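Local coordinates for protein xylan esterase 1 (PDB 3FCY) that probably removes acetyl groups from xylan and related acetylated sugars, as a carbohydrate esterase of the CE7 family with the alpha/beta hydrolase fold, at residues M32-Q35 and K36-E39; F75-F79 and A80-D84; P102-E105 and G106-A110; A185-A188 and G189-N193; P195-E199 and D200-V204. All coordinates share one frame; numbering follows the deposited sequence.

Contact 1 (M32-Q35 and K36-E39); sequences MPLQ and KLRE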
loop_
_atom_site.group_PDB
_atom_site.type_symbol
_atom_site.label_atom_id
_atom_site.label_comp_id
_atom_site.label_asym_id
_atom_site.label_seq_id
_atom_site.Cartn_x
_atom_site.Cartn_y
_atom_site.Cartn_z
ATOM N N MET A 32 18.069 -10.348 14.170
ATOM C CA MET A 32 18.624 -10.445 15.517
ATOM C C MET A 32 19.187 -9.117 16.029
ATOM O O MET A 32 19.550 -8.240 15.246
ATOM C CB MET A 32 19.716 -11.519 15.553
ATOM C CG MET A 32 20.846 -11.295 14.556
ATOM S SD MET A 32 22.139 -12.554 14.669
ATOM C CE MET A 32 21.428 -13.878 13.680
ATOM N N PRO A 33 19.260 -8.953 17.361
ATOM C CA PRO A 33 19.786 -7.720 17.954
ATOM C C PRO A 33 21.273 -7.536 17.656
ATOM O O PRO A 33 21.998 -8.511 17.450
ATOM C CB PRO A 33 19.504 -7.908 19.443
ATOM C CG PRO A 33 19.621 -9.397 19.614
ATOM C CD PRO A 33 18.866 -9.913 18.410
ATOM N N LEU A 34 21.716 -6.283 17.637
ATOM C CA LEU A 34 23.112 -5.952 17.352
ATOM C C LEU A 34 24.093 -6.818 18.135
ATOM O O LEU A 34 25.094 -7.285 17.591
ATOM C CB LEU A 34 23.373 -4.474 17.659
ATOM C CG LEU A 34 24.775 -3.949 17.343
ATOM C CD1 LEU A 34 25.080 -4.150 15.861
ATOM C CD2 LEU A 34 24.861 -2.478 17.711
ATOM N N GLN A 35 23.798 -7.028 19.416
ATOM C CA GLN A 35 24.648 -7.839 20.280
ATOM C C GLN A 35 24.971 -9.178 19.625
ATOM O O GLN A 35 26.106 -9.654 19.686
ATOM C CB GLN A 35 23.952 -8.069 21.630
ATOM C CG GLN A 35 22.516 -8.581 21.505
ATOM C CD GLN A 35 21.835 -8.808 22.850
ATOM O OE1 GLN A 35 21.734 -7.895 23.675
ATOM N NE2 GLN A 35 21.356 -10.031 23.073
ATOM N N LYS A 36 23.972 -9.779 18.986
ATOM C CA LYS A 36 24.162 -11.069 18.334
ATOM C C LYS A 36 24.683 -10.959 16.898
ATOM O O LYS A 36 25.331 -11.878 16.399
ATOM C CB LYS A 36 22.857 -11.864 18.393
ATOM C CG LYS A 36 22.487 -12.233 19.825
ATOM C CD LYS A 36 21.129 -12.896 19.942
ATOM C CE LYS A 36 20.810 -13.191 21.405
ATOM N NZ LYS A 36 19.420 -13.694 21.601
ATOM N N LEU A 37 24.405 -9.837 16.238
ATOM C CA LEU A 37 24.891 -9.630 14.874
ATOM C C LEU A 37 26.413 -9.686 14.915
ATOM O O LEU A 37 27.050 -10.322 14.078
ATOM C CB LEU A 37 24.453 -8.262 14.344
ATOM C CG LEU A 37 22.968 -8.051 14.056
ATOM C CD1 LEU A 37 22.713 -6.582 13.749
ATOM C CD2 LEU A 37 22.548 -8.927 12.885
ATOM N N ARG A 38 26.982 -9.016 15.915
ATOM C CA ARG A 38 28.429 -8.958 16.110
ATOM C C ARG A 38 29.085 -10.340 16.088
ATOM O O ARG A 38 30.237 -10.477 15.683
ATOM C CB ARG A 38 28.745 -8.293 17.454
ATOM C CG ARG A 38 28.138 -6.911 17.663
ATOM C CD ARG A 38 28.930 -5.836 16.950
ATOM N NE ARG A 38 28.503 -4.492 17.343
ATOM C CZ ARG A 38 28.967 -3.375 16.790
ATOM N NH1 ARG A 38 29.872 -3.440 15.823
ATOM N NH2 ARG A 38 28.522 -2.195 17.200
ATOM N N GLU A 39 28.349 -11.359 16.522
ATOM C CA GLU A 39 28.878 -12.722 16.580
ATOM C C GLU A 39 28.427 -13.645 15.445
ATOM O O GLU A 39 28.994 -14.718 15.251
ATOM C CB GLU A 39 28.485 -13.353 17.915
ATOM C CG GLU A 39 28.695 -12.445 19.111
ATOM C CD GLU A 39 29.925 -12.806 19.909
ATOM O OE1 GLU A 39 31.051 -12.703 19.372
ATOM O OE2 GLU A 39 29.758 -13.199 21.084
#

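Contact 2 (F75-F79 and A80-D84); sequences FQVSF and AECYD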
loop_
_atom_site.group_PDB
_atom_site.type_symbol
_atom_site.label_atom_id
_atom_site.label_comp_id
_atom_site.label_asym_id
_atom_site.label_seq_id
_atom_site.Cartn_x
_atom_site.Cartn_y
_atom_site.Cartn_z
ATOM N N PHE A 75 31.871 13.232 -22.918
ATOM C CA PHE A 75 31.952 14.052 -21.709
ATOM C C PHE A 75 33.427 14.413 -21.525
ATOM O O PHE A 75 34.268 13.529 -21.344
ATOM C CB PHE A 75 31.472 13.267 -20.483
ATOM C CG PHE A 75 31.501 14.065 -19.200
ATOM C CD1 PHE A 75 30.400 14.829 -18.811
ATOM C CD2 PHE A 75 32.637 14.071 -18.395
ATOM C CE1 PHE A 75 30.428 15.585 -17.639
ATOM C CE2 PHE A 75 32.678 14.827 -17.220
ATOM C CZ PHE A 75 31.567 15.586 -16.841
ATOM N N GLN A 76 33.737 15.704 -21.557
ATOM C CA GLN A 76 35.117 16.155 -21.418
ATOM C C GLN A 76 35.312 17.324 -20.459
ATOM O O GLN A 76 34.510 18.251 -20.422
ATOM C CB GLN A 76 35.666 16.557 -22.790
ATOM C CG GLN A 76 35.820 15.408 -23.770
ATOM C CD GLN A 76 36.880 14.423 -23.328
ATOM O OE1 GLN A 76 37.996 14.815 -22.982
ATOM N NE2 GLN A 76 36.544 13.138 -23.343
ATOM N N VAL A 77 36.389 17.263 -19.683
ATOM C CA VAL A 77 36.751 18.324 -18.752
ATOM C C VAL A 77 38.211 18.649 -19.050
ATOM O O VAL A 77 38.928 17.824 -19.615
ATOM C CB VAL A 77 36.606 17.886 -17.276
ATOM C CG1 VAL A 77 35.128 17.728 -16.926
ATOM C CG2 VAL A 77 37.360 16.586 -17.039
ATOM N N SER A 78 38.652 19.841 -18.670
ATOM C CA SER A 78 40.025 20.260 -18.946
ATOM C C SER A 78 41.077 19.705 -17.995
ATOM O O SER A 78 42.258 19.650 -18.343
ATOM C CB SER A 78 40.108 21.790 -18.945
ATOM O OG SER A 78 39.767 22.320 -17.673
ATOM N N PHE A 79 40.655 19.281 -16.806
ATOM C CA PHE A 79 41.591 18.779 -15.804
ATOM C C PHE A 79 41.767 17.266 -15.740
ATOM O O PHE A 79 42.450 16.754 -14.848
ATOM C CB PHE A 79 41.181 19.302 -14.430
ATOM C CG PHE A 79 39.775 18.953 -14.052
ATOM C CD1 PHE A 79 39.495 17.769 -13.384
ATOM C CD2 PHE A 79 38.728 19.798 -14.386
ATOM C CE1 PHE A 79 38.188 17.434 -13.052
ATOM C CE2 PHE A 79 37.416 19.473 -14.059
ATOM C CZ PHE A 79 37.145 18.290 -13.392
ATOM N N ALA A 80 41.162 16.550 -16.680
ATOM C CA ALA A 80 41.286 15.098 -16.705
ATOM C C ALA A 80 40.867 14.534 -18.055
ATOM O O ALA A 80 40.232 15.218 -18.857
ATOM C CB ALA A 80 40.436 14.477 -15.597
ATOM N N GLU A 81 41.239 13.281 -18.295
ATOM C CA GLU A 81 40.887 12.594 -19.528
ATOM C C GLU A 81 39.793 11.580 -19.208
ATOM O O GLU A 81 39.960 10.732 -18.330
ATOM C CB GLU A 81 42.107 11.871 -20.109
ATOM C CG GLU A 81 43.164 12.792 -20.710
ATOM C CD GLU A 81 42.588 13.723 -21.760
ATOM O OE1 GLU A 81 41.855 13.241 -22.651
ATOM O OE2 GLU A 81 42.867 14.937 -21.698
ATOM N N CYS A 82 38.673 11.679 -19.915
ATOM C CA CYS A 82 37.552 10.768 -19.703
ATOM C C CYS A 82 37.467 9.781 -20.856
ATOM O O CYS A 82 37.238 10.169 -22.002
ATOM C CB CYS A 82 36.246 11.553 -19.588
ATOM S SG CYS A 82 36.183 12.636 -18.143
ATOM N N TYR A 83 37.655 8.505 -20.539
ATOM C CA TYR A 83 37.627 7.448 -21.544
ATOM C C TYR A 83 36.631 6.340 -21.241
ATOM O O TYR A 83 36.370 6.008 -20.078
ATOM C CB TYR A 83 38.999 6.774 -21.654
ATOM C CG TYR A 83 40.152 7.674 -22.027
ATOM C CD1 TYR A 83 40.243 8.232 -23.302
ATOM C CD2 TYR A 83 41.174 7.936 -21.116
ATOM C CE1 TYR A 83 41.330 9.029 -23.661
ATOM C CE2 TYR A 83 42.262 8.727 -21.463
ATOM C CZ TYR A 83 42.334 9.270 -22.735
ATOM O OH TYR A 83 43.409 10.058 -23.080
ATOM N N ASP A 84 36.088 5.765 -22.308
ATOM C CA ASP A 84 35.200 4.626 -22.195
ATOM C C ASP A 84 36.181 3.482 -22.417
ATOM O O ASP A 84 36.807 3.383 -23.476
ATOM C CB ASP A 84 34.136 4.652 -23.293
ATOM C CG ASP A 84 32.987 5.574 -22.958
ATOM O OD1 ASP A 84 32.627 6.418 -23.799
ATOM O OD2 ASP A 84 32.439 5.448 -21.843
HETATM O O HOH W 1 38.161 14.800 -20.427
#

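Contact 3 (P102-E105 and G106-A110); sequences PKTE and GKHPA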
loop_
_atom_site.group_PDB
_atom_site.type_symbol
_atom_site.label_atom_id
_atom_site.label_comp_id
_atom_site.label_asym_id
_atom_site.label_seq_id
_atom_site.Cartn_x
_atom_site.Cartn_y
_atom_site.Cartn_z
ATOM N N PRO A 102 43.332 11.766 -14.132
ATOM C CA PRO A 102 43.680 13.163 -13.862
ATOM C C PRO A 102 44.897 13.593 -14.677
ATOM O O PRO A 102 45.797 12.790 -14.937
ATOM C CB PRO A 102 43.960 13.160 -12.359
ATOM C CG PRO A 102 44.540 11.795 -12.134
ATOM C CD PRO A 102 43.637 10.909 -12.970
ATOM N N LYS A 103 44.918 14.855 -15.092
ATOM C CA LYS A 103 46.042 15.372 -15.859
ATOM C C LYS A 103 47.143 15.821 -14.907
ATOM O O LYS A 103 47.407 17.012 -14.764
ATOM C CB LYS A 103 45.613 16.551 -16.737
ATOM C CG LYS A 103 44.854 16.179 -18.003
ATOM C CD LYS A 103 44.619 17.432 -18.837
ATOM C CE LYS A 103 43.922 17.136 -20.148
ATOM N NZ LYS A 103 43.728 18.392 -20.934
ATOM N N THR A 104 47.770 14.857 -14.245
ATOM C CA THR A 104 48.851 15.138 -13.311
ATOM C C THR A 104 50.018 14.229 -13.669
ATOM O O THR A 104 49.836 13.216 -14.342
ATOM C CB THR A 104 48.428 14.853 -11.855
ATOM O OG1 THR A 104 48.098 13.465 -11.710
ATOM C CG2 THR A 104 47.224 15.698 -11.480
ATOM N N GLU A 105 51.215 14.591 -13.224
ATOM C CA GLU A 105 52.399 13.790 -13.514
ATOM C C GLU A 105 52.578 12.713 -12.447
ATOM O O GLU A 105 52.092 12.857 -11.327
ATOM C CB GLU A 105 53.642 14.688 -13.550
ATOM C CG GLU A 105 53.492 15.933 -14.419
ATOM C CD GLU A 105 53.342 15.612 -15.896
ATOM O OE1 GLU A 105 52.978 16.524 -16.674
ATOM O OE2 GLU A 105 53.593 14.450 -16.282
ATOM N N GLY A 106 53.265 11.631 -12.804
ATOM C CA GLY A 106 53.527 10.560 -11.856
ATOM C C GLY A 106 52.396 9.597 -11.548
ATOM O O GLY A 106 51.246 9.816 -11.934
ATOM N N LYS A 107 52.738 8.519 -10.846
ATOM C CA LYS A 107 51.773 7.498 -10.461
ATOM C C LYS A 107 51.019 7.947 -9.213
ATOM O O LYS A 107 51.515 8.770 -8.439
ATOM C CB LYS A 107 52.489 6.167 -10.198
ATOM C CG LYS A 107 53.220 5.604 -11.418
ATOM C CD LYS A 107 54.121 4.429 -11.046
ATOM C CE LYS A 107 53.371 3.111 -11.021
ATOM N NZ LYS A 107 53.084 2.606 -12.400
ATOM N N HIS A 108 49.823 7.400 -9.019
ATOM C CA HIS A 108 48.992 7.765 -7.876
ATOM C C HIS A 108 47.940 6.691 -7.609
ATOM O O HIS A 108 47.871 5.695 -8.328
ATOM C CB HIS A 108 48.321 9.111 -8.154
ATOM C CG HIS A 108 47.690 9.197 -9.509
ATOM N ND1 HIS A 108 46.612 8.420 -9.877
ATOM C CD2 HIS A 108 48.005 9.943 -10.594
ATOM C CE1 HIS A 108 46.291 8.684 -11.132
ATOM N NE2 HIS A 108 47.121 9.604 -11.590
ATOM N N PRO A 109 47.115 6.873 -6.561
ATOM C CA PRO A 109 46.083 5.878 -6.250
ATOM C C PRO A 109 44.974 5.821 -7.290
ATOM O O PRO A 109 44.827 6.721 -8.123
ATOM C CB PRO A 109 45.554 6.333 -4.885
ATOM C CG PRO A 109 46.717 7.076 -4.290
ATOM C CD PRO A 109 47.222 7.860 -5.474
ATOM N N ALA A 110 44.192 4.750 -7.230
ATOM C CA ALA A 110 43.072 4.569 -8.139
ATOM C C ALA A 110 41.910 3.975 -7.354
ATOM O O ALA A 110 42.106 3.241 -6.379
ATOM C CB ALA A 110 43.464 3.640 -9.289
HETATM O O HOH W 2 47.123 10.531 -14.146
#

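Contact 4 (A185-A188 and G189-N193); sequences AQLA and GIVMN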
loop_
_atom_site.group_PDB
_atom_site.type_symbol
_atom_site.label_atom_id
_atom_site.label_comp_id
_atom_site.label_asym_id
_atom_site.label_seq_id
_atom_site.Cartn_x
_atom_site.Cartn_y
_atom_site.Cartn_z
ATOM N N ALA A 185 37.856 -8.796 -10.808
ATOM C CA ALA A 185 39.240 -9.178 -10.527
ATOM C C ALA A 185 40.140 -8.821 -11.704
ATOM O O ALA A 185 41.235 -8.286 -11.525
ATOM C CB ALA A 185 39.325 -10.677 -10.242
ATOM N N GLN A 186 39.663 -9.120 -12.907
ATOM C CA GLN A 186 40.406 -8.836 -14.123
ATOM C C GLN A 186 40.586 -7.334 -14.285
ATOM O O GLN A 186 41.665 -6.867 -14.642
ATOM C CB GLN A 186 39.669 -9.411 -15.338
ATOM C CG GLN A 186 40.360 -9.165 -16.678
ATOM C CD GLN A 186 39.664 -9.875 -17.833
ATOM O OE1 GLN A 186 38.527 -10.335 -17.702
ATOM N NE2 GLN A 186 40.341 -9.954 -18.974
ATOM N N LEU A 187 39.524 -6.581 -14.016
ATOM C CA LEU A 187 39.583 -5.132 -14.134
ATOM C C LEU A 187 40.568 -4.545 -13.127
ATOM O O LEU A 187 41.266 -3.580 -13.430
ATOM C CB LEU A 187 38.193 -4.514 -13.926
ATOM C CG LEU A 187 38.127 -2.981 -13.993
ATOM C CD1 LEU A 187 38.648 -2.499 -15.340
ATOM C CD2 LEU A 187 36.692 -2.511 -13.782
ATOM N N ALA A 188 40.623 -5.122 -11.930
ATOM C CA ALA A 188 41.541 -4.632 -10.903
ATOM C C ALA A 188 42.989 -4.789 -11.387
ATOM O O ALA A 188 43.827 -3.915 -11.158
ATOM C CB ALA A 188 41.336 -5.399 -9.592
ATOM N N GLY A 189 43.265 -5.902 -12.061
ATOM C CA GLY A 189 44.601 -6.151 -12.578
ATOM C C GLY A 189 44.932 -5.202 -13.711
ATOM O O GLY A 189 46.065 -4.730 -13.831
ATOM N N ILE A 190 43.938 -4.919 -14.548
ATOM C CA ILE A 190 44.133 -4.009 -15.668
ATOM C C ILE A 190 44.429 -2.616 -15.123
ATOM O O ILE A 190 45.315 -1.920 -15.613
ATOM C CB ILE A 190 42.870 -3.957 -16.567
ATOM C CG1 ILE A 190 42.727 -5.275 -17.338
ATOM C CG2 ILE A 190 42.947 -2.777 -17.525
ATOM C CD1 ILE A 190 41.456 -5.371 -18.178
ATOM N N VAL A 191 43.681 -2.215 -14.100
ATOM C CA VAL A 191 43.872 -0.906 -13.490
ATOM C C VAL A 191 45.267 -0.811 -12.883
ATOM O O VAL A 191 45.944 0.204 -13.025
ATOM C CB VAL A 191 42.817 -0.652 -12.392
ATOM C CG1 VAL A 191 43.198 0.573 -11.571
ATOM C CG2 VAL A 191 41.443 -0.460 -13.034
ATOM N N MET A 192 45.692 -1.880 -12.213
ATOM C CA MET A 192 47.008 -1.919 -11.586
ATOM C C MET A 192 48.144 -1.855 -12.618
ATOM O O MET A 192 49.288 -1.550 -12.270
ATOM C CB MET A 192 47.140 -3.182 -10.719
ATOM C CG MET A 192 46.230 -3.184 -9.490
ATOM S SD MET A 192 46.236 -4.739 -8.547
ATOM C CE MET A 192 45.289 -4.278 -7.094
ATOM N N ASN A 193 47.829 -2.134 -13.881
ATOM C CA ASN A 193 48.836 -2.083 -14.942
ATOM C C ASN A 193 48.826 -0.758 -15.696
ATOM O O ASN A 193 49.618 -0.567 -16.616
ATOM C CB ASN A 193 48.647 -3.224 -15.953
ATOM C CG ASN A 193 49.289 -4.520 -15.499
ATOM O OD1 ASN A 193 50.379 -4.516 -14.924
ATOM N ND2 ASN A 193 48.628 -5.641 -15.772
#

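Contact 5 (P195-E199 and D200-V204); sequences PEVDE and DRVGV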
loop_
_atom_site.group_PDB
_atom_site.type_symbol
_atom_site.label_atom_id
_atom_site.label_comp_id
_atom_site.label_asym_id
_atom_site.label_seq_id
_atom_site.Cartn_x
_atom_site.Cartn_y
_atom_site.Cartn_z
ATOM N N PRO A 195 49.715 2.945 -16.593
ATOM C CA PRO A 195 50.939 3.710 -16.343
ATOM C C PRO A 195 50.883 4.746 -15.213
ATOM O O PRO A 195 51.874 4.927 -14.505
ATOM C CB PRO A 195 51.239 4.336 -17.706
ATOM C CG PRO A 195 49.876 4.466 -18.328
ATOM C CD PRO A 195 49.238 3.152 -17.971
ATOM N N GLU A 196 49.742 5.413 -15.036
ATOM C CA GLU A 196 49.609 6.433 -13.990
ATOM C C GLU A 196 49.167 5.865 -12.641
ATOM O O GLU A 196 49.042 6.600 -11.658
ATOM C CB GLU A 196 48.614 7.524 -14.416
ATOM C CG GLU A 196 47.134 7.194 -14.157
ATOM C CD GLU A 196 46.527 6.254 -15.188
ATOM O OE1 GLU A 196 47.285 5.692 -16.007
ATOM O OE2 GLU A 196 45.286 6.070 -15.171
ATOM N N VAL A 197 48.951 4.558 -12.589
ATOM C CA VAL A 197 48.490 3.926 -11.359
ATOM C C VAL A 197 49.545 3.147 -10.573
ATOM O O VAL A 197 50.238 2.286 -11.125
ATOM C CB VAL A 197 47.318 2.957 -11.652
ATOM C CG1 VAL A 197 46.905 2.245 -10.379
ATOM C CG2 VAL A 197 46.137 3.723 -12.248
ATOM N N ASP A 198 49.656 3.454 -9.281
ATOM C CA ASP A 198 50.577 2.747 -8.397
ATOM C C ASP A 198 49.800 1.493 -8.014
ATOM O O ASP A 198 48.795 1.573 -7.306
ATOM C CB ASP A 198 50.873 3.575 -7.143
ATOM C CG ASP A 198 51.874 2.902 -6.218
ATOM O OD1 ASP A 198 51.792 1.664 -6.045
ATOM O OD2 ASP A 198 52.735 3.610 -5.652
ATOM N N GLU A 199 50.261 0.337 -8.480
ATOM C CA GLU A 199 49.569 -0.919 -8.219
ATOM C C GLU A 199 49.349 -1.279 -6.751
ATOM O O GLU A 199 48.546 -2.165 -6.447
ATOM C CB GLU A 199 50.286 -2.072 -8.923
ATOM C CG GLU A 199 51.503 -2.611 -8.193
ATOM C CD GLU A 199 52.070 -3.843 -8.876
ATOM O OE1 GLU A 199 52.665 -3.697 -9.968
ATOM O OE2 GLU A 199 51.906 -4.957 -8.326
ATOM N N ASP A 200 50.048 -0.603 -5.843
ATOM C CA ASP A 200 49.888 -0.879 -4.416
ATOM C C ASP A 200 48.955 0.117 -3.733
ATOM O O ASP A 200 48.787 0.076 -2.516
ATOM C CB ASP A 200 51.242 -0.848 -3.691
ATOM C CG ASP A 200 52.154 -1.989 -4.097
ATOM O OD1 ASP A 200 51.653 -3.113 -4.318
ATOM O OD2 ASP A 200 53.382 -1.760 -4.177
ATOM N N ARG A 201 48.357 1.012 -4.514
ATOM C CA ARG A 201 47.453 2.019 -3.963
ATOM C C ARG A 201 46.100 2.010 -4.690
ATOM O O ARG A 201 45.642 3.040 -5.191
ATOM C CB ARG A 201 48.106 3.406 -4.069
ATOM C CG ARG A 201 49.484 3.516 -3.386
ATOM C CD ARG A 201 50.125 4.884 -3.617
ATOM N NE ARG A 201 51.526 4.933 -3.182
ATOM C CZ ARG A 201 51.935 5.206 -1.944
ATOM N NH1 ARG A 201 51.057 5.468 -0.981
ATOM N NH2 ARG A 201 53.232 5.216 -1.666
ATOM N N VAL A 202 45.469 0.841 -4.752
ATOM C CA VAL A 202 44.178 0.702 -5.425
ATOM C C VAL A 202 43.069 0.321 -4.448
ATOM O O VAL A 202 43.224 -0.594 -3.642
ATOM C CB VAL A 202 44.232 -0.371 -6.552
ATOM C CG1 VAL A 202 42.840 -0.576 -7.149
ATOM C CG2 VAL A 202 45.200 0.062 -7.645
ATOM N N GLY A 203 41.954 1.042 -4.529
ATOM C CA GLY A 203 40.819 0.770 -3.670
ATOM C C GLY A 203 39.575 0.489 -4.497
ATOM O O GLY A 203 39.479 0.905 -5.656
ATOM N N VAL A 204 38.625 -0.231 -3.911
ATOM C CA VAL A 204 37.376 -0.557 -4.595
ATOM C C VAL A 204 36.226 -0.176 -3.672
ATOM O O VAL A 204 36.353 -0.250 -2.447
ATOM C CB VAL A 204 37.300 -2.063 -4.953
ATOM C CG1 VAL A 204 38.511 -2.454 -5.799
ATOM C CG2 VAL A 204 37.248 -2.907 -3.696
HETATM O O HOH W 3 46.496 -1.982 -4.511
#

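Contact 1 (M32-Q35 and K36-E39)
M32 and L37 meet at the start of helix 34-37, a single short turn near the N-terminus that P33 opens from the N-cap position. CG of M32 lies 3.4 Å from CD2 of L37, tighter than ordinary carbon packing, with the two side chains slanting across each other. M32 holds CG between its own backbone N and carbonyl carbon (chi1 57°), and with the chain extended at chi2 its SD comes to 3.7 Å from K36 O; the bend at chi3 only turns CE aside. L34 adds a second apolar touch: its CD1 comes within 4.0 Å of CD1 of L37, the side chains at about a right angle. The same CD1 lies over one face of the R38 guanidinium, whose NE is 3.7 Å from it; R38 reaches this place because its chain folds back at chi2 (-79°).

Behind the side chains stands the backbone of the turn. P33 O accepts from two amides, K36 N at 2.8 Å and L37 N at 3.0 Å. R38 N continues the pattern to L34 O with a bond of 3.1 Å. On the solvent side, K36 runs out extended beside Q35. L37 is the buried residue of the group: together with L34 it packs on F307 of helix 303-310, and it also touches P303 and S304, which ties the turn to the body of the fold. At the outer edge, K36 CD rests 3.8 Å from CG of the P33 ring.

Contact 2 (F75-F79 and A80-D84)
Q76 and A80 grip one ordered water between them, Q76 OE1 and A80 O each 2.6 Å away from it, in the hairpin-like bend that leads from strand 69-72 into strand 80-88 of the central sheet. V77 N gives the water a hydrogen bond of 3.1 Å, so it links the loop arm to the strand arm. A weaker bond reaches it from C82 N.

The bend at chi2 (-66°) swings the Q76 amide over toward the strand. Its NE2 makes a weak bond of 3.3 Å to C82 O, while its stronger partner is S73 O, just ahead of the bend; the two ends of the amide are thus both engaged, which should fix its rotation. The CB of C82 points toward the loop arm, and its SG meets F75. SG sits in the plane of the F75 ring, at its edge, 3.8 Å from CD2, a cysteine sulfur-aromatic contact. F75 is stacked in turn on W124.

V77 makes two contacts through one methyl. Its CG2 meets CB of A80 at 4.0 Å and also lies 4.0 Å above the F79 ring plane, over its centre. A80 and C82 turn their side chains to I100 of the adjoining strand 94-102, so the bend is seated on the sheet. A second subunit closes over the outer arm, where Q339 of that subunit donates to Q76 O and its L342 packs on V77. At the open end of the bend, CB of C82 comes 3.3 Å from F75 O.

Contact 3 (P102-E105 and G106-A110)
H108 faces P102 across the turn that joins strand 94-102 to strand 108-114, the two side chains approaching from opposite directions. From CB, which points toward the other arm, the chain places CG between the backbone N and the carbonyl carbon (chi1 47°), and this carries the imidazole toward P102 and T104. ND1 looks along its own strand and donates to P109 O, a bond of 3.0 Å at 166° that lies close to the ring plane and should hold the ring against rotation. On the other side of the ring CD2 passes T104 OG1 at 3.7 Å, a van der Waals approach. CE1 touches CG of P102 at 3.7 Å, and NE2 comes nearer still to the same carbon, 3.4 Å away. NE2 also meets an ordered water at 2.7 Å, at the ring edge and in its plane. That water donates to P102 O over 2.7 Å, so it bridges the two arms, which share no direct hydrogen bond.

At the outer end of the turn, E105 and G106 carry the chain round, G106 with a positive phi of 78°. The backbone of H108 is bonded to E196 and D198. This water-bridged connection passes the end of strand 136-140, which lies between 94-102 and 108-114 in the alpha/beta hydrolase sheet; hence both P102 and H108 pack on T136.

Contact 4 (A185-A188 and G189-N193)
With CG opposite its own nitrogen (chi1 179°) and CD1 carried on by a chi2 of 58°, L187 reaches forward along the helix to V191, whose CG2 lies opposite its carbonyl carbon (chi1 168° for CG1). The methyls meet at 4.2 Å, CD1 against CG2, the two side chains slanting past each other. V191 CG2 is also 3.2 Å from L187 O, so this methyl presses on the carbonyl that its own amide uses.

Four successive i to i+4 bonds run through the last turns of helix 176-192, which packs on the central sheet of the alpha/beta hydrolase fold. The shortest joins V191 N to L187 O, at 2.9 Å; the other three are G189 N to A185 O, I190 N to Q186 O and M192 N to A188 O. L187 and V191 form the face laid on the sheet, both against V138 and I112, with V191 also on A110. I190 turns to F87 and I68, its CG1 3.3 Å from Q186 O. Q186 extends beside it, CG 4.2 Å from I190 CD1, and its amide NE2 is bonded to T88 O. M192 stretches out over A188, its CG 3.0 Å from A188 O.

Contact 5 (P195-E199 and D200-V204)
A type I beta turn from D198 to R201 brings the chain round a corner between strand 197-198 and strand 202-207, closed by R201 N donating to D198 O over 2.9 Å. The carboxylate of D198 serves the turn twice. A chi1 of -178° puts it beside the turn, and chi2 of -40° sets OD1 toward D200 N and OD2 toward R201. D200 N bonds OD1 at 2.9 Å, on the anti side of the carboxylate. OD2 takes the salt bridge from R201 NE at 3.1 Å. The two flat groups are nearly perpendicular, 87° apart: OD2 lies at the guanidinium edge in its plane, whereas NE comes down on OD2 from above the carboxylate.

The two terminal nitrogens of R201 bind the C-terminal tail, NH1 to L344 O and NH2 to S346 OG, beside E343 and Y345, which bind the calcium ion. A water joins E199 O to V202 N, and V197 CG1 packs on V202 CG2 at 3.9 Å. D200 OD2 stands 4.2 Å from D198 OD1, so the positive charge of R201 probably offsets this acidic crowding. Through R201, which D198 positions by its NE, the corner is joined to the chain end that carries the calcium ligands.

How the contacts relate
The five contacts follow one another along the chain. Contacts 2, 3 and 5 reach the same central sheet, and contact 4 lies on helix 176-192, packed against it; A110 CB of contact 3 meets V191 CG1 of contact 4 at 3.8 Å. Contacts 3 and 5 are neighbours, 9 Å between centres, where strands 108-114 and 202-207 pair. Contact 4 is likewise 9 Å from contact 5 between centres and leads into it. Contact 2 touches contact 3 through F79 O and K103 N, 3.1 Å apart. Contacts 2 to 5 thus form one cluster around the sheet, while contact 1 lies apart at the surface, 36 to 46 Å away between centres, with the L37 side chain about 10 Å from that of the predicted charge-relay residue D298.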